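Local coordinates for protein integral membrane indolylacetylinositol arabinosyltransferase EmbC (PDB 7BVE) that probably transfers arabinose units to growing arabinan chains of the mycobacterial cell wall, as a membrane-embedded glycosyltransferase of the Emb family, at residues 405-409 with 445-449; 394-399 with 413-418; 15-19 with 233-237; 22-26 with 226-230; 352-357 with 545-551. All coordinates share one frame; numbering follows the deposited sequence.

Interaction 1 (405-409 with 445-449); sequences TSRLL and IVAAH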
# COMPACT_ATOMS: atom_id res chain seq x y z
N THR A 405 -44.36 -8.17 -19.81
CA THR A 405 -45.23 -8.49 -20.93
C THR A 405 -45.17 -9.96 -21.34
O THR A 405 -45.98 -10.36 -22.19
CB THR A 405 -44.88 -7.63 -22.14
OG1 THR A 405 -43.50 -7.82 -22.48
CG2 THR A 405 -45.12 -6.17 -21.83
N SER A 406 -44.25 -10.73 -20.77
CA SER A 406 -44.04 -12.16 -21.05
C SER A 406 -43.74 -12.41 -22.53
O SER A 406 -44.47 -13.11 -23.23
CB SER A 406 -45.23 -13.00 -20.57
OG SER A 406 -45.01 -14.37 -20.82
N ARG A 407 -42.64 -11.82 -22.99
CA ARG A 407 -42.20 -11.89 -24.37
C ARG A 407 -40.69 -12.07 -24.41
O ARG A 407 -39.99 -11.67 -23.49
CB ARG A 407 -42.61 -10.64 -25.14
CG ARG A 407 -44.08 -10.57 -25.47
CD ARG A 407 -44.48 -9.28 -26.13
NE ARG A 407 -45.86 -9.33 -26.57
CZ ARG A 407 -46.51 -8.31 -27.12
NH1 ARG A 407 -45.90 -7.15 -27.27
NH2 ARG A 407 -47.76 -8.46 -27.51
N LEU A 408 -40.20 -12.69 -25.49
CA LEU A 408 -38.80 -13.09 -25.59
C LEU A 408 -37.93 -12.14 -26.38
O LEU A 408 -36.70 -12.18 -26.24
CB LEU A 408 -38.69 -14.48 -26.21
CG LEU A 408 -39.11 -15.65 -25.35
CD1 LEU A 408 -39.11 -16.88 -26.18
CD2 LEU A 408 -38.09 -15.78 -24.26
N LEU A 409 -38.52 -11.31 -27.24
CA LEU A 409 -37.72 -10.39 -28.04
C LEU A 409 -36.95 -9.34 -27.22
O LEU A 409 -35.78 -9.11 -27.56
CB LEU A 409 -38.59 -9.73 -29.12
CG LEU A 409 -37.89 -8.75 -30.06
CD1 LEU A 409 -36.86 -9.46 -30.90
CD2 LEU A 409 -38.88 -8.06 -30.93
N ILE A 445 -40.24 -17.39 -18.75
CA ILE A 445 -40.89 -17.02 -20.01
C ILE A 445 -40.88 -18.19 -20.99
O ILE A 445 -41.87 -18.42 -21.70
CB ILE A 445 -40.23 -15.77 -20.61
CG1 ILE A 445 -40.30 -14.61 -19.63
CG2 ILE A 445 -40.91 -15.35 -21.87
CD1 ILE A 445 -41.68 -14.30 -19.16
N VAL A 446 -39.78 -18.95 -21.06
CA VAL A 446 -39.70 -20.05 -22.02
C VAL A 446 -40.63 -21.19 -21.62
O VAL A 446 -41.29 -21.79 -22.47
CB VAL A 446 -38.23 -20.51 -22.16
CG1 VAL A 446 -38.12 -21.82 -22.90
CG2 VAL A 446 -37.45 -19.48 -22.94
N ALA A 447 -40.76 -21.46 -20.31
CA ALA A 447 -41.61 -22.55 -19.85
C ALA A 447 -43.10 -22.29 -20.04
O ALA A 447 -43.89 -23.22 -19.89
CB ALA A 447 -41.32 -22.84 -18.39
N ALA A 448 -43.50 -21.06 -20.36
CA ALA A 448 -44.90 -20.74 -20.61
C ALA A 448 -45.29 -20.84 -22.07
O ALA A 448 -46.45 -21.16 -22.37
CB ALA A 448 -45.21 -19.32 -20.11
N HIS A 449 -44.37 -20.59 -22.99
CA HIS A 449 -44.66 -20.58 -24.42
C HIS A 449 -44.35 -21.90 -25.10
O HIS A 449 -44.67 -22.05 -26.29
CB HIS A 449 -43.85 -19.49 -25.12
CG HIS A 449 -44.27 -18.10 -24.78
ND1 HIS A 449 -43.54 -16.99 -25.13
CD2 HIS A 449 -45.36 -17.63 -24.12
CE1 HIS A 449 -44.15 -15.90 -24.70
NE2 HIS A 449 -45.26 -16.26 -24.08
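Ser406 and Ile445 bring the two backbones closest, with 5.9 Å between Ser406 CA and Ile445 CA, where the short link of a helical hairpin lies against the end of helix 440-449. The link joins helix 385-405 to helix 409-422 in the multi-helix membrane domain, which belongs to the GT-C clan. Ser406 is the first residue to leave the helical conformation, and its positive phi of 59° turns the chain out of helix 385-405 beside Ile445.

Ile445 fills the middle of the contact with two separate branches. Its CD1 tip sits 3.7 Å from Ser406 CA and also borders the hydroxyl group of that serine. The CG2 branch, which lies on the opposite side of CB from the backbone N, points instead to Leu408, and the two side chains run past each other in opposite directions, with CD2 of Leu408 3.7 Å from CG2 of Ile445. The same leucine methyl reaches CG2 of Val446, whose side chain crosses it at about a right angle. Leu458 of helix 456-467 lies against both Leu408 and His449, bringing another helix onto the contact. Asp238 of helix 214-238 accepts hydrogen bonds from the backbone N of Leu408 and of Leu409, and Thr405 touches the bound phosphopantetheine.

The His449 ring turns an edge to the link, while one of its faces looks onto Ile445 O. At that edge Ser406 O lies near the ring plane, 3.2 Å from His449 CE1.

Interaction 2 (394-399 with 413-418); sequences LTWCSV and VAIIIG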
# COMPACT_ATOMS: atom_id res chain seq x y z
N LEU A 394 -29.61 -0.43 -19.93
CA LEU A 394 -30.49 -0.89 -21.00
C LEU A 394 -30.68 -2.40 -20.98
O LEU A 394 -31.75 -2.89 -21.36
CB LEU A 394 -29.97 -0.44 -22.35
CG LEU A 394 -30.04 1.07 -22.60
CD1 LEU A 394 -29.42 1.39 -23.94
CD2 LEU A 394 -31.46 1.54 -22.55
N THR A 395 -29.68 -3.15 -20.50
CA THR A 395 -29.85 -4.59 -20.33
C THR A 395 -30.89 -4.90 -19.26
O THR A 395 -31.79 -5.72 -19.48
CB THR A 395 -28.51 -5.23 -19.97
OG1 THR A 395 -27.54 -4.91 -20.97
CG2 THR A 395 -28.64 -6.72 -19.90
N TRP A 396 -30.80 -4.23 -18.10
CA TRP A 396 -31.78 -4.46 -17.05
C TRP A 396 -33.18 -4.01 -17.46
O TRP A 396 -34.16 -4.66 -17.11
CB TRP A 396 -31.37 -3.74 -15.77
CG TRP A 396 -32.30 -4.02 -14.61
CD1 TRP A 396 -32.40 -5.16 -13.90
CD2 TRP A 396 -33.30 -3.14 -14.09
NE1 TRP A 396 -33.36 -5.05 -12.94
CE2 TRP A 396 -33.94 -3.82 -13.04
CE3 TRP A 396 -33.71 -1.85 -14.40
CZ2 TRP A 396 -34.96 -3.25 -12.30
CZ3 TRP A 396 -34.73 -1.29 -13.67
CH2 TRP A 396 -35.35 -1.99 -12.63
N CYS A 397 -33.28 -2.92 -18.22
CA CYS A 397 -34.59 -2.43 -18.63
C CYS A 397 -35.23 -3.34 -19.67
O CYS A 397 -36.44 -3.58 -19.62
CB CYS A 397 -34.49 -1.01 -19.16
SG CYS A 397 -34.09 0.22 -17.91
N SER A 398 -34.44 -3.90 -20.59
CA SER A 398 -34.99 -4.83 -21.57
C SER A 398 -35.43 -6.13 -20.92
O SER A 398 -36.50 -6.66 -21.26
CB SER A 398 -33.96 -5.11 -22.66
OG SER A 398 -33.62 -3.94 -23.37
N VAL A 399 -34.63 -6.65 -19.98
CA VAL A 399 -35.02 -7.86 -19.26
C VAL A 399 -36.27 -7.62 -18.43
O VAL A 399 -37.19 -8.44 -18.43
CB VAL A 399 -33.85 -8.35 -18.39
CG1 VAL A 399 -34.29 -9.44 -17.45
CG2 VAL A 399 -32.76 -8.86 -19.25
N VAL A 413 -32.88 -8.90 -27.24
CA VAL A 413 -32.26 -7.59 -27.39
C VAL A 413 -31.32 -7.30 -26.23
O VAL A 413 -30.24 -6.73 -26.41
CB VAL A 413 -33.35 -6.51 -27.55
CG1 VAL A 413 -32.79 -5.13 -27.48
CG2 VAL A 413 -34.03 -6.68 -28.89
N ALA A 414 -31.69 -7.75 -25.03
CA ALA A 414 -30.81 -7.59 -23.87
C ALA A 414 -29.55 -8.44 -24.00
O ALA A 414 -28.48 -8.03 -23.55
CB ALA A 414 -31.56 -7.95 -22.60
N ILE A 415 -29.66 -9.62 -24.61
CA ILE A 415 -28.48 -10.44 -24.86
C ILE A 415 -27.54 -9.76 -25.86
O ILE A 415 -26.32 -9.75 -25.67
CB ILE A 415 -28.90 -11.85 -25.34
CG1 ILE A 415 -29.57 -12.61 -24.21
CG2 ILE A 415 -27.72 -12.65 -25.83
CD1 ILE A 415 -30.18 -13.90 -24.66
N ILE A 416 -28.11 -9.14 -26.90
CA ILE A 416 -27.30 -8.40 -27.88
C ILE A 416 -26.59 -7.21 -27.23
O ILE A 416 -25.39 -7.01 -27.43
CB ILE A 416 -28.17 -7.96 -29.07
CG1 ILE A 416 -28.62 -9.16 -29.88
CG2 ILE A 416 -27.43 -6.99 -29.96
CD1 ILE A 416 -29.62 -8.82 -30.93
N ILE A 417 -27.31 -6.44 -26.41
CA ILE A 417 -26.72 -5.26 -25.77
C ILE A 417 -25.67 -5.66 -24.74
O ILE A 417 -24.62 -5.03 -24.62
CB ILE A 417 -27.83 -4.39 -25.15
CG1 ILE A 417 -28.73 -3.82 -26.24
CG2 ILE A 417 -27.27 -3.23 -24.37
CD1 ILE A 417 -29.95 -3.14 -25.71
N GLY A 418 -25.92 -6.75 -24.00
CA GLY A 418 -24.95 -7.19 -23.01
C GLY A 418 -23.68 -7.74 -23.63
O GLY A 418 -22.58 -7.48 -23.14
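A hairpin of two membrane helices, 385-405 and 409-422, packs here through small residues, Ala414 on one helix against the turn of Thr395 and Ser398 on the other. The segment axes approach to 8.6 Å at an angle of 170°, and the backbones come nearest at Thr395 and Ala414.

The methyl of Ala414 is at the centre, set among Thr395, Ser398 and Val399. Ser398 CB and Val399 CG2 each stand 3.7 Å from Ala414 CB, and Thr395 adds its carbonyl oxygen and CG2 methyl to the same surroundings. One turn further along, Ile417 lies beside Thr395, the two side chains sliding past each other in opposite directions, with 3.8 Å between Ile417 CG2 and Thr395 OG1. The far end of the isoleucine, CD1, reaches CB of Leu394.

Ser398 faces the partner helix, yet its hydroxyl is turned back beside its own backbone N (chi1 -62°) and donates to Leu394 O over 2.9 Å. That oxygen also accepts from Ser398 N, the two donors coming from opposite faces of the carbonyl plane. Thr395 OG1 is likewise bonded within its own helix, to Gly391 O.

Both hydroxyls are satisfied within helix 385-405 and no hydrogen bond joins the two segments, so the hairpin closes here through van der Waals contact.

Interaction 3 (15-19 with 233-237); sequences ARLVA and ALHVL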
# COMPACT_ATOMS: atom_id res chain seq x y z
N ALA A 15 -43.66 -18.54 -39.51
CA ALA A 15 -42.80 -17.91 -38.52
C ALA A 15 -42.18 -18.89 -37.54
O ALA A 15 -41.34 -18.49 -36.74
CB ALA A 15 -43.57 -16.85 -37.74
N ARG A 16 -42.60 -20.15 -37.56
CA ARG A 16 -41.96 -21.18 -36.75
C ARG A 16 -40.88 -21.92 -37.52
O ARG A 16 -39.93 -22.41 -36.91
CB ARG A 16 -43.02 -22.15 -36.23
CG ARG A 16 -42.56 -23.13 -35.18
CD ARG A 16 -43.68 -24.06 -34.78
NE ARG A 16 -44.20 -24.78 -35.93
CZ ARG A 16 -43.64 -25.87 -36.46
NH1 ARG A 16 -44.19 -26.45 -37.51
NH2 ARG A 16 -42.53 -26.38 -35.93
N LEU A 17 -40.99 -21.99 -38.85
CA LEU A 17 -39.91 -22.54 -39.67
C LEU A 17 -38.79 -21.54 -39.91
O LEU A 17 -37.61 -21.92 -39.87
CB LEU A 17 -40.46 -23.01 -41.01
CG LEU A 17 -41.38 -24.22 -41.01
CD1 LEU A 17 -41.95 -24.43 -42.39
CD2 LEU A 17 -40.61 -25.44 -40.55
N VAL A 18 -39.15 -20.29 -40.20
CA VAL A 18 -38.18 -19.24 -40.50
C VAL A 18 -37.28 -18.98 -39.30
O VAL A 18 -36.07 -18.78 -39.45
CB VAL A 18 -38.92 -17.97 -40.96
CG1 VAL A 18 -38.02 -16.77 -40.98
CG2 VAL A 18 -39.47 -18.17 -42.34
N ALA A 19 -37.84 -19.05 -38.09
CA ALA A 19 -37.06 -18.83 -36.87
C ALA A 19 -35.99 -19.89 -36.69
O ALA A 19 -34.82 -19.57 -36.45
CB ALA A 19 -37.99 -18.78 -35.66
N ALA A 233 -38.79 -13.10 -37.04
CA ALA A 233 -39.68 -14.24 -36.85
C ALA A 233 -39.98 -14.48 -35.37
O ALA A 233 -41.09 -14.91 -35.02
CB ALA A 233 -39.07 -15.49 -37.47
N LEU A 234 -39.02 -14.17 -34.50
CA LEU A 234 -39.26 -14.26 -33.06
C LEU A 234 -40.31 -13.26 -32.60
O LEU A 234 -41.13 -13.56 -31.73
CB LEU A 234 -37.95 -14.06 -32.30
CG LEU A 234 -37.99 -14.20 -30.79
CD1 LEU A 234 -38.42 -15.59 -30.43
CD2 LEU A 234 -36.63 -13.89 -30.20
N HIS A 235 -40.31 -12.05 -33.18
CA HIS A 235 -41.37 -11.09 -32.85
C HIS A 235 -42.73 -11.55 -33.36
O HIS A 235 -43.75 -11.34 -32.68
CB HIS A 235 -41.05 -9.72 -33.42
CG HIS A 235 -42.10 -8.70 -33.11
ND1 HIS A 235 -43.16 -8.44 -33.96
CD2 HIS A 235 -42.29 -7.91 -32.02
CE1 HIS A 235 -43.94 -7.52 -33.42
NE2 HIS A 235 -43.44 -7.18 -32.25
N VAL A 236 -42.77 -12.14 -34.55
CA VAL A 236 -44.05 -12.63 -35.08
C VAL A 236 -44.58 -13.78 -34.22
O VAL A 236 -45.80 -13.93 -34.03
CB VAL A 236 -43.89 -13.02 -36.56
CG1 VAL A 236 -45.17 -13.58 -37.14
CG2 VAL A 236 -43.51 -11.80 -37.36
N LEU A 237 -43.69 -14.57 -33.63
CA LEU A 237 -44.14 -15.58 -32.67
C LEU A 237 -44.61 -14.94 -31.37
O LEU A 237 -45.57 -15.43 -30.76
CB LEU A 237 -43.03 -16.58 -32.37
CG LEU A 237 -42.56 -17.51 -33.48
CD1 LEU A 237 -41.49 -18.41 -32.93
CD2 LEU A 237 -43.70 -18.30 -34.02
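The backbone bond from Leu237 N to Ala233 O, 3.0 Å long, closes a helical turn whose first and last residues both rest on Ala15. This is an antiparallel helix pair: the N-terminal helix 14-32 packs against helix 214-238, predicted to span the membrane, and the segment axes pass 8.7 Å apart with a signed crossing angle of -147°. Small residues line the seam, with Ala15 and Ala19 one turn apart on one helix and Ala233 facing them on the other.

Ala233 CB projects between Ala15 and Ala19. It lies 3.8 Å from Ala15 O and meets both the backbone N and the methyl of Ala19, while CG1 of Val18 borders it from the flank. The methyl of Ala15 is received in turn by Val236, whose CG1 branch extends away from its own backbone N (chi1 178°) and comes to 3.7 Å from Ala15 CB.

Leu237 supplies the bulkier part of the interface. Its side chain, extended at chi2, carries the isopropyl end over the carbonyl of Ala15 and on to the start of Arg16, with CD1 just reaching Ala19 CB.

Around the seam, Arg16 and Leu234 touch Ala457 and Pro461 of helix 456-467. His235, on another side of helix 214-238, meets the His245 ring and touches the bound phosphopantetheine, so helix 214-238 contacts both the N-terminal helix and the ligand. On the Ala15 carbonyl, CD2 of Leu237 ends 3.6 Å from Ala15 O.

Interaction 4 (22-26 with 226-230); sequences AGLLG and MTVIA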
# COMPACT_ATOMS: atom_id res chain seq x y z
N ALA A 22 -33.31 -19.64 -39.87
CA ALA A 22 -32.47 -18.45 -39.79
C ALA A 22 -31.60 -18.45 -38.54
O ALA A 22 -30.45 -18.01 -38.59
CB ALA A 22 -33.34 -17.20 -39.85
N GLY A 23 -32.10 -19.00 -37.43
CA GLY A 23 -31.30 -19.01 -36.21
C GLY A 23 -30.14 -19.98 -36.29
O GLY A 23 -29.01 -19.65 -35.89
N LEU A 24 -30.37 -21.16 -36.87
CA LEU A 24 -29.28 -22.12 -37.03
C LEU A 24 -28.26 -21.65 -38.06
O LEU A 24 -27.05 -21.83 -37.85
CB LEU A 24 -29.85 -23.49 -37.39
CG LEU A 24 -30.65 -24.11 -36.25
CD1 LEU A 24 -31.31 -25.42 -36.66
CD2 LEU A 24 -29.77 -24.33 -35.03
N LEU A 25 -28.72 -21.01 -39.14
CA LEU A 25 -27.78 -20.50 -40.14
C LEU A 25 -26.95 -19.33 -39.60
O LEU A 25 -25.76 -19.23 -39.90
CB LEU A 25 -28.50 -20.10 -41.41
CG LEU A 25 -28.94 -21.31 -42.24
CD1 LEU A 25 -29.82 -20.88 -43.39
CD2 LEU A 25 -27.71 -21.99 -42.75
N GLY A 26 -27.56 -18.46 -38.79
CA GLY A 26 -26.80 -17.38 -38.19
C GLY A 26 -25.77 -17.88 -37.20
O GLY A 26 -24.64 -17.39 -37.17
N MET A 226 -29.26 -13.20 -41.64
CA MET A 226 -30.02 -14.29 -41.03
C MET A 226 -30.35 -14.01 -39.58
O MET A 226 -31.41 -14.42 -39.10
CB MET A 226 -29.25 -15.61 -41.15
CG MET A 226 -29.15 -16.17 -42.55
SD MET A 226 -30.74 -16.62 -43.25
CE MET A 226 -30.25 -17.10 -44.89
N THR A 227 -29.49 -13.28 -38.86
CA THR A 227 -29.81 -12.91 -37.48
C THR A 227 -30.99 -11.95 -37.43
O THR A 227 -31.89 -12.10 -36.58
CB THR A 227 -28.58 -12.29 -36.82
OG1 THR A 227 -27.52 -13.26 -36.77
CG2 THR A 227 -28.89 -11.83 -35.41
N VAL A 228 -31.03 -10.97 -38.34
CA VAL A 228 -32.15 -10.03 -38.39
C VAL A 228 -33.45 -10.75 -38.73
O VAL A 228 -34.49 -10.51 -38.10
CB VAL A 228 -31.85 -8.90 -39.40
CG1 VAL A 228 -33.06 -8.02 -39.59
CG2 VAL A 228 -30.69 -8.07 -38.91
N ILE A 229 -33.41 -11.68 -39.69
CA ILE A 229 -34.62 -12.41 -40.08
C ILE A 229 -35.10 -13.32 -38.95
O ILE A 229 -36.31 -13.44 -38.70
CB ILE A 229 -34.37 -13.16 -41.40
CG1 ILE A 229 -34.24 -12.15 -42.53
CG2 ILE A 229 -35.47 -14.14 -41.72
CD1 ILE A 229 -33.83 -12.75 -43.84
N ALA A 230 -34.16 -13.91 -38.19
CA ALA A 230 -34.54 -14.76 -37.06
C ALA A 230 -35.21 -13.97 -35.95
O ALA A 230 -36.21 -14.43 -35.37
CB ALA A 230 -33.31 -15.49 -36.52
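Met226 and Ala22 have the most surface buried here, with Ala230 next, and together they define a close crossing of helix 14-32 with helix 214-238. The segments run antiparallel at a signed angle of -152°, with their axes 8.0 Å apart. Ala22 and Gly26 form a small-xxx-small pattern, with Gly23 also at the contact, consistent with the short separation.

Ala22 points its methyl straight into the partner helix, onto the turn between Met226 and Ala230. Ala22 CB is 3.5 Å from Met226 O and 3.7 Å from Ala230 CB, and CG2 of Ile229 borders it at the side. Ala230 returns the contact, because its CB also lies 3.8 Å from Gly23 N.

Met226 begins against the backbone, its CB beside Ala22 O and Gly26 N. The chain then bends at chi2 (-63°), which swings sulfur and methyl along the flank of helix 14-32. There it crosses the Leu25 side chain at a slant, CG facing Leu25 CB, and CE stops 4.1 Å from Leu25 CD1.

Thr227 brings its hydroxyl near Gly26 CA, but this group bonds to Gly223 O in its own helix. With no hydrogen bond between the segments, the crossing rests on van der Waals contact of methyl groups, thioether, backbone carbonyls and glycine backbone, consistent with a helix predicted to span the membrane.

Interaction 5 (352-357 with 545-551); sequences RLGAAA and GTALGPS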
# COMPACT_ATOMS: atom_id res chain seq x y z
N ARG A 352 -40.93 2.16 -12.11
CA ARG A 352 -41.01 0.71 -12.05
C ARG A 352 -40.78 0.17 -10.65
O ARG A 352 -41.40 -0.83 -10.28
CB ARG A 352 -39.99 0.09 -13.02
CG ARG A 352 -39.98 -1.41 -13.10
CD ARG A 352 -41.26 -1.93 -13.69
NE ARG A 352 -41.25 -3.38 -13.78
CZ ARG A 352 -42.33 -4.11 -14.02
NH1 ARG A 352 -43.50 -3.53 -14.19
NH2 ARG A 352 -42.23 -5.43 -14.08
N LEU A 353 -40.01 0.82 -9.82
CA LEU A 353 -39.70 0.31 -8.46
C LEU A 353 -40.85 0.44 -7.48
O LEU A 353 -40.57 0.26 -6.37
CB LEU A 353 -38.57 1.14 -7.88
CG LEU A 353 -37.17 0.84 -8.37
CD1 LEU A 353 -36.20 1.72 -7.64
CD2 LEU A 353 -36.83 -0.59 -8.15
N GLY A 354 -42.05 0.85 -7.82
CA GLY A 354 -43.10 0.81 -6.83
C GLY A 354 -43.90 2.08 -6.83
O GLY A 354 -43.79 2.91 -7.73
N ALA A 355 -44.73 2.23 -5.80
CA ALA A 355 -45.54 3.44 -5.64
C ALA A 355 -44.92 4.41 -4.66
O ALA A 355 -45.00 5.63 -4.85
CB ALA A 355 -46.95 3.07 -5.18
N ALA A 356 -44.28 3.89 -3.61
CA ALA A 356 -43.63 4.76 -2.64
C ALA A 356 -42.34 5.34 -3.19
O ALA A 356 -41.87 6.36 -2.69
CB ALA A 356 -43.35 3.99 -1.36
N ALA A 357 -41.75 4.71 -4.20
CA ALA A 357 -40.61 5.29 -4.89
C ALA A 357 -41.03 6.24 -5.99
O ALA A 357 -40.24 7.09 -6.39
CB ALA A 357 -39.73 4.19 -5.49
N GLY A 545 -43.03 -0.13 0.48
CA GLY A 545 -43.88 0.39 -0.58
C GLY A 545 -43.36 0.16 -1.97
O GLY A 545 -43.68 0.92 -2.88
N THR A 546 -42.56 -0.88 -2.17
CA THR A 546 -41.89 -1.13 -3.44
C THR A 546 -42.27 -2.49 -3.98
O THR A 546 -42.72 -3.38 -3.25
CB THR A 546 -40.37 -1.05 -3.31
OG1 THR A 546 -39.92 -2.02 -2.36
CG2 THR A 546 -39.93 0.34 -2.87
N ALA A 547 -42.08 -2.66 -5.28
CA ALA A 547 -42.28 -3.95 -5.91
C ALA A 547 -41.16 -4.90 -5.52
O ALA A 547 -40.04 -4.50 -5.22
CB ALA A 547 -42.34 -3.80 -7.43
N LEU A 548 -41.48 -6.19 -5.55
CA LEU A 548 -40.61 -7.22 -5.01
C LEU A 548 -39.48 -7.60 -5.97
O LEU A 548 -38.30 -7.43 -5.65
CB LEU A 548 -41.47 -8.44 -4.66
CG LEU A 548 -40.85 -9.63 -3.95
CD1 LEU A 548 -40.29 -9.20 -2.62
CD2 LEU A 548 -41.91 -10.69 -3.77
N GLY A 549 -39.85 -8.10 -7.15
CA GLY A 549 -38.94 -8.49 -8.20
C GLY A 549 -37.87 -7.50 -8.63
O GLY A 549 -36.68 -7.83 -8.63
N PRO A 550 -38.27 -6.28 -9.03
CA PRO A 550 -37.26 -5.28 -9.41
C PRO A 550 -36.30 -4.88 -8.31
O PRO A 550 -35.12 -4.66 -8.59
CB PRO A 550 -38.12 -4.09 -9.84
CG PRO A 550 -39.34 -4.69 -10.32
CD PRO A 550 -39.61 -5.86 -9.46
N SER A 551 -36.75 -4.82 -7.06
CA SER A 551 -35.86 -4.48 -5.95
C SER A 551 -34.83 -5.58 -5.72
O SER A 551 -33.63 -5.29 -5.56
CB SER A 551 -36.68 -4.25 -4.69
OG SER A 551 -37.59 -3.18 -4.88
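Leu353 and Arg352 reach toward Pro550 from a loop between helices 332-349 and 361-378, each by a different chain shape. Leu353 holds CG beside its backbone N (chi1 -77°) and is extended beyond, which carries CD2 past the proline in the opposite direction to the ring, 4.1 Å from Pro550 CB; the same methyl borders Ser551 OG. Arg352 starts extended, bends at chi2 (66°) and straightens again, crossing the proline ring at about a right angle with NE 4.2 Å from Pro550 CG. Its guanidinium group goes on to a salt bridge with Glu400 of helix 385-405 and to another with an acidic side chain of the partner protein chain.

Thr546 has OG1 between its backbone N and carbonyl carbon (chi1 60°). That rotation gives the hydroxyl to Ile543 O and puts CG2 near Leu353 O, which lies 3.3 Å from Thr546 CB. Ser551 folds its hydroxyl back one turn, donating to Ala547 O over 2.8 Å almost in line with the carbonyl bond.

The backbones also meet. Ala356 N donates to Gly545 O at 3.1 Å, a bond joined by a weak one from Ala355 N to the same oxygen, and a weak bond links Ala547 N to Leu353 O. The methyl of Ala356 sits over Gly545.

One sound and two weak backbone bonds, with the packing on Pro550, dock an interhelical loop onto the start of helix 548-564 in the GT-C-type membrane domain, where the partner protein chain also touches.

Overall arrangement
Interactions 3 and 4 come first along the chain and join the same two helices, 14-32 and 214-238, at centres about 10 Å apart; Val18 touches Ile229 between them. Interaction 5 then opens at 352-357 and closes only at 545-551, enclosing interactions 1 and 2, whose segments alternate along the sequence. Interaction 2 grips the hairpin of helices 385-405 and 409-422, and interaction 1 holds its link, about 15 Å away between centres. Leu409 meets His235 where interactions 1 and 3 touch, and Trp396 meets Pro550 between 2 and 5. Interactions 3 and 4 tie the N-terminal helix to helix 214-238, which with the link of interaction 1 borders the phosphopantetheine, consistent with a docked carrier protein.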